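Local coordinates for Tlr1174 protein (Synechococcus elongatus, PDB 2OZT) that catalyses the metal-dependent dehydration of SHCHC to 2-succinylbenzoate, a step of phylloquinone biosynthesis, as a monomer of the mandelate racemase/muconate lactonizing enzyme family, at residues L114-A119 with V139-P144; E122-S127 with A156-G161; F135-G140 with A149-L154. One frame throughout, in Å; residues are numbered along the deposited sequence.

How the interactions relate
All three contacts belong to one part of the barrel domain, around strands 112-114 and 134-138 and the helices that follow them, and no hydrogen bond crosses any of them. Interaction 3 is the core contact: buried aliphatic side chains of helix 144-157 pack on an indole of strand 134-138. Interactions 1 and 2 are only partly buried. Interaction 2 joins helix 120-129 to the end of helix 144-157 through another tryptophan, adding a CH-pi contact and a carbonyl near the ring. Interaction 1 has only small contacts between the loops after the two strands. Interactions 1 and 3 share Val-139 and Gly-140; Trp-124 and Leu-158 of interaction 2 both reach Phe-135 of interaction 3.

Interaction 1. Residues L114-A119 with V139-P144; sequences LGSGQA and VGVMSP
Torsions in Val-141 and Met-142 steer both residues onto Ser-116 and Gly-117. In Val-141 the methyl CG1 stands anti to the backbone N (chi1 173°), which puts both methyls beside the serine. In Met-142, a selenomethionine, CG is anti to the carbonyl carbon (chi1 -50°) and the chain is extended at chi2, which delivers SE to Gly-117; the bend at chi3 only sets where the terminal methyl goes.

Both methyls of Val-141 lie against the Ser-116 side chain. CG2 packs on Ser-116 CB at 3.7 Å, while CG1 lies 3.9 Å from Ser-116 OG. A branched valine can present two methyls at once, and the small serine lets the two loops come close. One residue on, the long methionine chain spans to the glycine, where Met-142 SE rests 3.7 Å from Gly-117 CA. Glycine suits the place twice over: its phi is positive (73°), and a CB here would crowd the selenium.

The loop carrying Val-141 and Met-142 is held by Glu-147, whose carboxylate accepts the backbone N-H groups of Gly-140, Val-141 and Met-142. Both loops follow the C-terminal ends of barrel strands, where this family places its active site, and the side chain of Val-141 is about 4 Å from that of Lys-138, the predicted proton donor.

The contact is van der Waals packing alone, with little directional preference, so the loops are probably positioned more by bonds such as those to Glu-147 and from Gly-115 N to Gln-123 OE1 than by each other.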
loop_
_atom_site.group_PDB
_atom_site.type_symbol
_atom_site.label_atom_id
_atom_site.label_comp_id
_atom_site.label_asym_id
_atom_site.label_seq_id
_atom_site.Cartn_x
_atom_site.Cartn_y
_atom_site.Cartn_z
ATOM N N LEU A 114 7.798 10.108 -8.999
ATOM C CA LEU A 114 8.916 10.717 -9.706
ATOM C C LEU A 114 10.120 9.784 -9.620
ATOM O O LEU A 114 10.476 9.280 -8.544
ATOM C CB LEU A 114 9.271 12.061 -9.088
ATOM C CG LEU A 114 8.152 13.103 -9.006
ATOM C CD1 LEU A 114 8.603 14.339 -8.221
ATOM C CD2 LEU A 114 7.821 13.509 -10.436
ATOM N N GLY A 115 10.696 9.525 -10.787
ATOM C CA GLY A 115 11.792 8.554 -10.842
ATOM C C GLY A 115 13.066 9.085 -10.202
ATOM O O GLY A 115 13.233 10.284 -10.007
ATOM N N SER A 116 13.961 8.160 -9.880
ATOM C CA SER A 116 15.201 8.559 -9.230
ATOM C C SER A 116 16.018 9.488 -10.100
ATOM O O SER A 116 15.935 9.475 -11.336
ATOM C CB SER A 116 16.040 7.339 -8.857
ATOM O OG SER A 116 16.407 6.606 -10.008
ATOM N N GLY A 117 16.835 10.289 -9.453
ATOM C CA GLY A 117 17.713 11.198 -10.168
ATOM C C GLY A 117 17.063 12.387 -10.804
ATOM O O GLY A 117 15.962 12.794 -10.426
ATOM N N GLN A 118 17.741 12.929 -11.809
ATOM C CA GLN A 118 17.373 14.175 -12.420
ATOM C C GLN A 118 16.024 14.086 -13.128
ATOM O O GLN A 118 15.412 15.128 -13.419
ATOM C CB GLN A 118 18.457 14.548 -13.437
ATOM C CG GLN A 118 19.108 15.846 -13.162
ATOM C CD GLN A 118 20.377 16.031 -13.975
ATOM O OE1 GLN A 118 21.329 15.238 -13.877
ATOM N NE2 GLN A 118 20.404 17.082 -14.775
ATOM N N ALA A 119 15.577 12.852 -13.366
ATOM C CA ALA A 119 14.253 12.548 -13.981
ATOM C C ALA A 119 13.141 13.288 -13.275
ATOM O O ALA A 119 12.159 13.741 -13.910
ATOM C CB ALA A 119 13.969 11.080 -13.940
ATOM N N VAL A 139 14.690 8.289 -3.418
ATOM C CA VAL A 139 16.032 8.726 -3.003
ATOM C C VAL A 139 16.830 7.536 -2.469
ATOM O O VAL A 139 16.342 6.400 -2.356
ATOM C CB VAL A 139 15.990 9.883 -1.991
ATOM C CG1 VAL A 139 15.336 11.106 -2.593
ATOM C CG2 VAL A 139 15.177 9.465 -0.747
ATOM N N GLY A 140 18.104 7.802 -2.177
ATOM C CA GLY A 140 19.017 6.707 -1.806
ATOM C C GLY A 140 19.570 5.933 -2.984
ATOM O O GLY A 140 20.099 4.820 -2.789
ATOM N N VAL A 141 19.461 6.510 -4.184
ATOM C CA VAL A 141 19.962 5.867 -5.415
ATOM C C VAL A 141 21.288 6.475 -5.844
ATOM O O VAL A 141 22.209 5.730 -6.197
ATOM C CB VAL A 141 18.917 6.003 -6.551
ATOM C CG1 VAL A 141 19.479 5.506 -7.901
ATOM C CG2 VAL A 141 17.628 5.252 -6.194
HETATM N N MSE A 142 21.357 7.806 -5.872
HETATM C CA MSE A 142 22.614 8.511 -6.201
HETATM C C MSE A 142 23.258 8.930 -4.888
HETATM O O MSE A 142 22.746 8.609 -3.819
HETATM C CB MSE A 142 22.342 9.741 -7.064
HETATM C CG MSE A 142 21.463 9.467 -8.286
HETATM SE SE MSE A 142 21.309 11.040 -9.327
HETATM C CE MSE A 142 21.108 12.346 -7.938
ATOM N N SER A 143 24.373 9.660 -4.935
ATOM C CA SER A 143 24.977 10.156 -3.689
ATOM C C SER A 143 24.030 11.150 -3.015
ATOM O O SER A 143 23.228 11.787 -3.699
ATOM C CB SER A 143 26.332 10.830 -3.948
ATOM O OG SER A 143 26.148 12.046 -4.638
ATOM N N PRO A 144 24.106 11.296 -1.685
ATOM C CA PRO A 144 23.322 12.319 -1.012
ATOM C C PRO A 144 23.494 13.711 -1.572
ATOM O O PRO A 144 22.533 14.450 -1.697
ATOM C CB PRO A 144 23.800 12.237 0.458
ATOM C CG PRO A 144 24.241 10.851 0.622
ATOM C CD PRO A 144 24.796 10.413 -0.717
#

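Interaction 2. Residues E122-S127 with A156-G161; sequences EQWQQS and AALPPG
Trp-124 carries this contact against Ala-157, Leu-158 and Pro-159, and its atoms can be followed outward in order. CB, at the root, lies 4.1 Å from Leu-158 CD2. CG sits between the backbone N and the carbonyl carbon (chi1 63°), which turns the indole toward the end of helix 144-157. Trp-124 CG and CD2 are each 3.8 Å from the Leu-158 methyl CD2. That methyl makes a CH-pi contact over the five-membered ring, 4.0 Å from its centroid and 21° off the normal. Gln-125 CG covers the opposite face, 3.5 Å above the plane, so the indole is clasped between a methylene and a methyl.

Farther out, Trp-124 NE1 passes 4.2 Å from Ala-157 CB. On the six-membered ring CE3 is near both Leu-158 CD2 and Pro-159 CD. Trp-124 CZ2 approaches Ala-157 O at 3.4 Å. Trp-124 CZ3 meets the pyrrolidine ring, 3.5 Å from Pro-159 CD. CH2, at the tip, touches both the carbonyl and the proline. Alanine is small enough for the indole to reach the backbone carbonyl beside it; leucine, branched at CG, offers a methyl to the ring face; proline gives a rigid apolar surface just past the helix end.

Leu-158 is the first residue to leave helical geometry, so the indole packs where helix 144-157 gives way to a loop. Trp-124 and Leu-158 both touch Phe-135, and Trp-124 also touches Leu-114: helix 120-129 packs against strands 112-114 and 134-138 and meets the end of the next helix.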
loop_
_atom_site.group_PDB
_atom_site.type_symbol
_atom_site.label_atom_id
_atom_site.label_comp_id
_atom_site.label_asym_id
_atom_site.label_seq_id
_atom_site.Cartn_x
_atom_site.Cartn_y
_atom_site.Cartn_z
ATOM N N GLU A 122 11.683 16.575 -14.644
ATOM C CA GLU A 122 10.973 16.659 -15.920
ATOM C C GLU A 122 9.694 15.833 -15.862
ATOM O O GLU A 122 8.901 15.858 -16.812
ATOM C CB GLU A 122 11.842 16.175 -17.099
ATOM C CG GLU A 122 12.154 14.671 -17.024
ATOM C CD GLU A 122 13.469 14.235 -17.679
ATOM O OE1 GLU A 122 14.331 15.094 -17.980
ATOM O OE2 GLU A 122 13.665 13.012 -17.818
ATOM N N GLN A 123 9.471 15.128 -14.752
ATOM C CA GLN A 123 8.337 14.191 -14.677
ATOM C C GLN A 123 7.139 14.680 -13.870
ATOM O O GLN A 123 6.092 14.020 -13.887
ATOM C CB GLN A 123 8.759 12.845 -14.080
ATOM C CG GLN A 123 9.652 12.018 -15.003
ATOM C CD GLN A 123 10.040 10.685 -14.396
ATOM O OE1 GLN A 123 9.672 10.352 -13.258
ATOM N NE2 GLN A 123 10.817 9.904 -15.155
ATOM N N TRP A 124 7.251 15.793 -13.181
ATOM C CA TRP A 124 6.126 16.245 -12.329
ATOM C C TRP A 124 5.077 17.010 -13.116
ATOM O O TRP A 124 3.882 17.009 -12.741
ATOM C CB TRP A 124 6.639 17.107 -11.148
ATOM C CG TRP A 124 7.330 18.406 -11.505
ATOM C CD1 TRP A 124 8.671 18.631 -11.595
ATOM C CD2 TRP A 124 6.684 19.656 -11.764
ATOM N NE1 TRP A 124 8.889 19.953 -11.891
ATOM C CE2 TRP A 124 7.683 20.602 -12.022
ATOM C CE3 TRP A 124 5.330 20.052 -11.827
ATOM C CZ2 TRP A 124 7.390 21.933 -12.321
ATOM C CZ3 TRP A 124 5.029 21.357 -12.134
ATOM C CH2 TRP A 124 6.064 22.294 -12.379
ATOM N N GLN A 125 5.492 17.633 -14.217
ATOM C CA GLN A 125 4.623 18.570 -14.931
ATOM C C GLN A 125 3.362 17.925 -15.510
ATOM O O GLN A 125 2.279 18.495 -15.347
ATOM C CB GLN A 125 5.465 19.277 -16.034
ATOM C CG GLN A 125 6.598 20.187 -15.497
ATOM C CD GLN A 125 7.913 19.452 -15.305
ATOM O OE1 GLN A 125 7.988 18.203 -15.219
ATOM N NE2 GLN A 125 8.999 20.243 -15.218
ATOM N N GLN A 126 3.480 16.785 -16.193
ATOM C CA GLN A 126 2.298 16.169 -16.793
ATOM C C GLN A 126 1.378 15.702 -15.694
ATOM O O GLN A 126 0.153 15.838 -15.825
ATOM C CB GLN A 126 2.738 15.015 -17.699
ATOM C CG GLN A 126 1.602 14.275 -18.364
ATOM C CD GLN A 126 1.022 15.005 -19.569
ATOM O OE1 GLN A 126 1.500 16.070 -19.976
ATOM N NE2 GLN A 126 -0.015 14.418 -20.152
ATOM N N SER A 127 1.924 15.163 -14.595
ATOM C CA SER A 127 1.071 14.755 -13.480
ATOM C C SER A 127 0.342 15.936 -12.835
ATOM O O SER A 127 -0.867 15.867 -12.567
ATOM C CB SER A 127 1.865 13.997 -12.413
ATOM O OG SER A 127 2.411 12.827 -12.977
ATOM N N ALA A 156 12.330 24.299 -5.783
ATOM C CA ALA A 156 12.179 25.602 -6.444
ATOM C C ALA A 156 11.207 25.596 -7.615
ATOM O O ALA A 156 10.500 26.590 -7.848
ATOM C CB ALA A 156 13.537 26.099 -6.882
ATOM N N ALA A 157 11.170 24.491 -8.358
ATOM C CA ALA A 157 10.328 24.355 -9.546
ATOM C C ALA A 157 8.855 23.991 -9.272
ATOM O O ALA A 157 7.977 24.394 -10.014
ATOM C CB ALA A 157 10.931 23.333 -10.455
ATOM N N LEU A 158 8.595 23.203 -8.228
ATOM C CA LEU A 158 7.213 22.749 -7.979
ATOM C C LEU A 158 6.304 23.930 -7.710
ATOM O O LEU A 158 6.692 24.886 -7.044
ATOM C CB LEU A 158 7.168 21.770 -6.799
ATOM C CG LEU A 158 7.707 20.364 -7.082
ATOM C CD1 LEU A 158 7.857 19.612 -5.760
ATOM C CD2 LEU A 158 6.726 19.621 -7.957
ATOM N N PRO A 159 5.069 23.894 -8.234
ATOM C CA PRO A 159 4.195 25.068 -8.023
ATOM C C PRO A 159 3.709 25.210 -6.596
ATOM O O PRO A 159 3.732 24.239 -5.817
ATOM C CB PRO A 159 2.983 24.776 -8.933
ATOM C CG PRO A 159 3.466 23.731 -9.910
ATOM C CD PRO A 159 4.421 22.878 -9.086
ATOM N N PRO A 160 3.200 26.394 -6.234
ATOM C CA PRO A 160 2.555 26.567 -4.937
ATOM C C PRO A 160 1.483 25.527 -4.698
ATOM O O PRO A 160 0.641 25.245 -5.608
ATOM C CB PRO A 160 1.902 27.956 -5.041
ATOM C CG PRO A 160 2.720 28.666 -6.079
ATOM C CD PRO A 160 3.204 27.638 -7.052
ATOM N N GLY A 161 1.526 24.949 -3.502
ATOM C CA GLY A 161 0.538 23.932 -3.135
ATOM C C GLY A 161 1.031 22.507 -3.322
ATOM O O GLY A 161 0.345 21.567 -2.910
#

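Interaction 3. Residues F135-G140 with A149-L154; sequences FKWKVG and AILKAL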
loop_
_atom_site.group_PDB
_atom_site.type_symbol
_atom_site.label_atom_id
_atom_site.label_comp_id
_atom_site.label_asym_id
_atom_site.label_seq_id
_atom_site.Cartn_x
_atom_site.Cartn_y
_atom_site.Cartn_z
ATOM N N PHE A 135 3.528 14.260 -4.620
ATOM C CA PHE A 135 4.505 13.477 -5.365
ATOM C C PHE A 135 5.334 12.641 -4.417
ATOM O O PHE A 135 5.512 13.032 -3.265
ATOM C CB PHE A 135 5.471 14.439 -6.098
ATOM C CG PHE A 135 4.765 15.287 -7.122
ATOM C CD1 PHE A 135 4.601 14.829 -8.407
ATOM C CD2 PHE A 135 4.223 16.503 -6.759
ATOM C CE1 PHE A 135 3.912 15.589 -9.355
ATOM C CE2 PHE A 135 3.535 17.288 -7.712
ATOM C CZ PHE A 135 3.349 16.795 -9.001
ATOM N N LYS A 136 5.859 11.539 -4.927
ATOM C CA LYS A 136 6.835 10.742 -4.141
ATOM C C LYS A 136 8.029 10.488 -5.015
ATOM O O LYS A 136 7.887 9.952 -6.115
ATOM C CB LYS A 136 6.227 9.403 -3.697
ATOM C CG LYS A 136 7.234 8.595 -2.801
ATOM C CD LYS A 136 6.601 7.318 -2.203
ATOM C CE LYS A 136 6.461 6.225 -3.231
ATOM N NZ LYS A 136 6.275 4.835 -2.677
ATOM N N TRP A 137 9.204 10.928 -4.551
ATOM C CA TRP A 137 10.439 10.790 -5.327
ATOM C C TRP A 137 11.359 9.792 -4.633
ATOM O O TRP A 137 11.517 9.831 -3.406
ATOM C CB TRP A 137 11.133 12.161 -5.392
ATOM C CG TRP A 137 12.460 12.180 -6.153
ATOM C CD1 TRP A 137 12.739 11.545 -7.329
ATOM C CD2 TRP A 137 13.641 12.882 -5.771
ATOM N NE1 TRP A 137 14.052 11.799 -7.698
ATOM C CE2 TRP A 137 14.622 12.604 -6.751
ATOM C CE3 TRP A 137 13.976 13.710 -4.685
ATOM C CZ2 TRP A 137 15.926 13.147 -6.698
ATOM C CZ3 TRP A 137 15.292 14.233 -4.625
ATOM C CH2 TRP A 137 16.244 13.944 -5.634
ATOM N N LYS A 138 11.943 8.900 -5.419
ATOM C CA LYS A 138 12.864 7.884 -4.919
ATOM C C LYS A 138 14.217 8.492 -4.656
ATOM O O LYS A 138 14.792 9.149 -5.538
ATOM C CB LYS A 138 12.979 6.767 -5.971
ATOM C CG LYS A 138 13.671 5.515 -5.494
ATOM C CD LYS A 138 13.702 4.471 -6.604
ATOM C CE LYS A 138 14.121 3.120 -6.060
ATOM N NZ LYS A 138 14.060 2.123 -7.185
ATOM N N VAL A 139 14.690 8.289 -3.418
ATOM C CA VAL A 139 16.032 8.726 -3.003
ATOM C C VAL A 139 16.830 7.536 -2.469
ATOM O O VAL A 139 16.342 6.400 -2.356
ATOM C CB VAL A 139 15.990 9.883 -1.991
ATOM C CG1 VAL A 139 15.336 11.106 -2.593
ATOM C CG2 VAL A 139 15.177 9.465 -0.747
ATOM N N GLY A 140 18.104 7.802 -2.177
ATOM C CA GLY A 140 19.017 6.707 -1.806
ATOM C C GLY A 140 19.570 5.933 -2.984
ATOM O O GLY A 140 20.099 4.820 -2.789
ATOM N N ALA A 149 21.142 18.324 -4.411
ATOM C CA ALA A 149 21.143 19.349 -5.458
ATOM C C ALA A 149 19.924 19.297 -6.356
ATOM O O ALA A 149 19.313 20.336 -6.643
ATOM C CB ALA A 149 22.431 19.285 -6.263
ATOM N N ILE A 150 19.507 18.067 -6.700
ATOM C CA ILE A 150 18.264 17.872 -7.472
ATOM C C ILE A 150 17.083 18.336 -6.623
ATOM O O ILE A 150 16.174 19.029 -7.108
ATOM C CB ILE A 150 18.094 16.433 -7.897
ATOM C CG1 ILE A 150 19.214 16.030 -8.868
ATOM C CG2 ILE A 150 16.720 16.249 -8.565
ATOM C CD1 ILE A 150 19.362 14.548 -9.007
ATOM N N LEU A 151 17.099 17.959 -5.345
ATOM C CA LEU A 151 15.980 18.308 -4.478
ATOM C C LEU A 151 15.790 19.826 -4.363
ATOM O O LEU A 151 14.673 20.351 -4.407
ATOM C CB LEU A 151 16.187 17.685 -3.084
ATOM C CG LEU A 151 15.025 17.911 -2.112
ATOM C CD1 LEU A 151 13.612 17.556 -2.663
ATOM C CD2 LEU A 151 15.248 17.113 -0.850
ATOM N N LYS A 152 16.914 20.537 -4.222
ATOM C CA LYS A 152 16.881 21.987 -4.183
ATOM C C LYS A 152 16.189 22.561 -5.452
ATOM O O LYS A 152 15.325 23.451 -5.356
ATOM C CB LYS A 152 18.319 22.535 -4.003
ATOM C CG LYS A 152 18.393 24.044 -3.950
ATOM C CD LYS A 152 19.800 24.460 -3.456
ATOM C CE LYS A 152 20.067 25.942 -3.690
ATOM N NZ LYS A 152 19.138 26.795 -2.911
ATOM N N ALA A 153 16.554 22.038 -6.615
ATOM C CA ALA A 153 15.960 22.483 -7.885
ATOM C C ALA A 153 14.474 22.083 -7.975
ATOM O O ALA A 153 13.637 22.855 -8.466
ATOM C CB ALA A 153 16.737 21.893 -9.040
ATOM N N LEU A 154 14.163 20.872 -7.494
ATOM C CA LEU A 154 12.779 20.369 -7.551
ATOM C C LEU A 154 11.884 21.206 -6.681
ATOM O O LEU A 154 10.761 21.576 -7.090
ATOM C CB LEU A 154 12.792 18.893 -7.145
ATOM C CG LEU A 154 11.422 18.206 -7.093
ATOM C CD1 LEU A 154 10.715 18.204 -8.478
ATOM C CD2 LEU A 154 11.582 16.785 -6.553
#
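The indole of Trp-137 has Leu-154 CD2 over one face, 4.2 Å above its plane, and Val-139 CG1 over the other, both offset toward the rim. The contact is the packing of strand on helix within a beta-alpha-beta unit of the TIM barrel: strand 134-138 and helix 144-157 run nearly antiparallel, at 162°, with axes 11.7 Å apart.

Trp-137 covers most of that separation from the strand side, meeting aliphatic groups from the helix. With CG anti to the backbone N (chi1 179°), it extends toward the helix, and its six-membered ring comes up obliquely against two successive residues. Trp-137 CZ3 lies 3.9 Å from Leu-151 CB, while Ile-150, whose side chain crosses the indole at about a right angle, presents CB and CG2. Branched aliphatic residues suit this buried layer, since they fit around the flat ring without leaving polar atoms to satisfy. The indole's one polar atom, NE1, makes a weak hydrogen bond to Gly-115 O. Replacing Trp-137 by alanine removes the whole indole, which would probably open a gap before Ile-150, Leu-151 and Leu-154 and leave Gly-115 O without its weak bond from NE1.

The neighbouring lysines belong to the active-site region: Lys-136 forms a salt bridge with Asp-167, a magnesium ligand, and Lys-138 is the predicted proton donor. At the helix side of the indole, the closest approach is Trp-137 CZ2 to Ile-150 CG2, 3.7 Å.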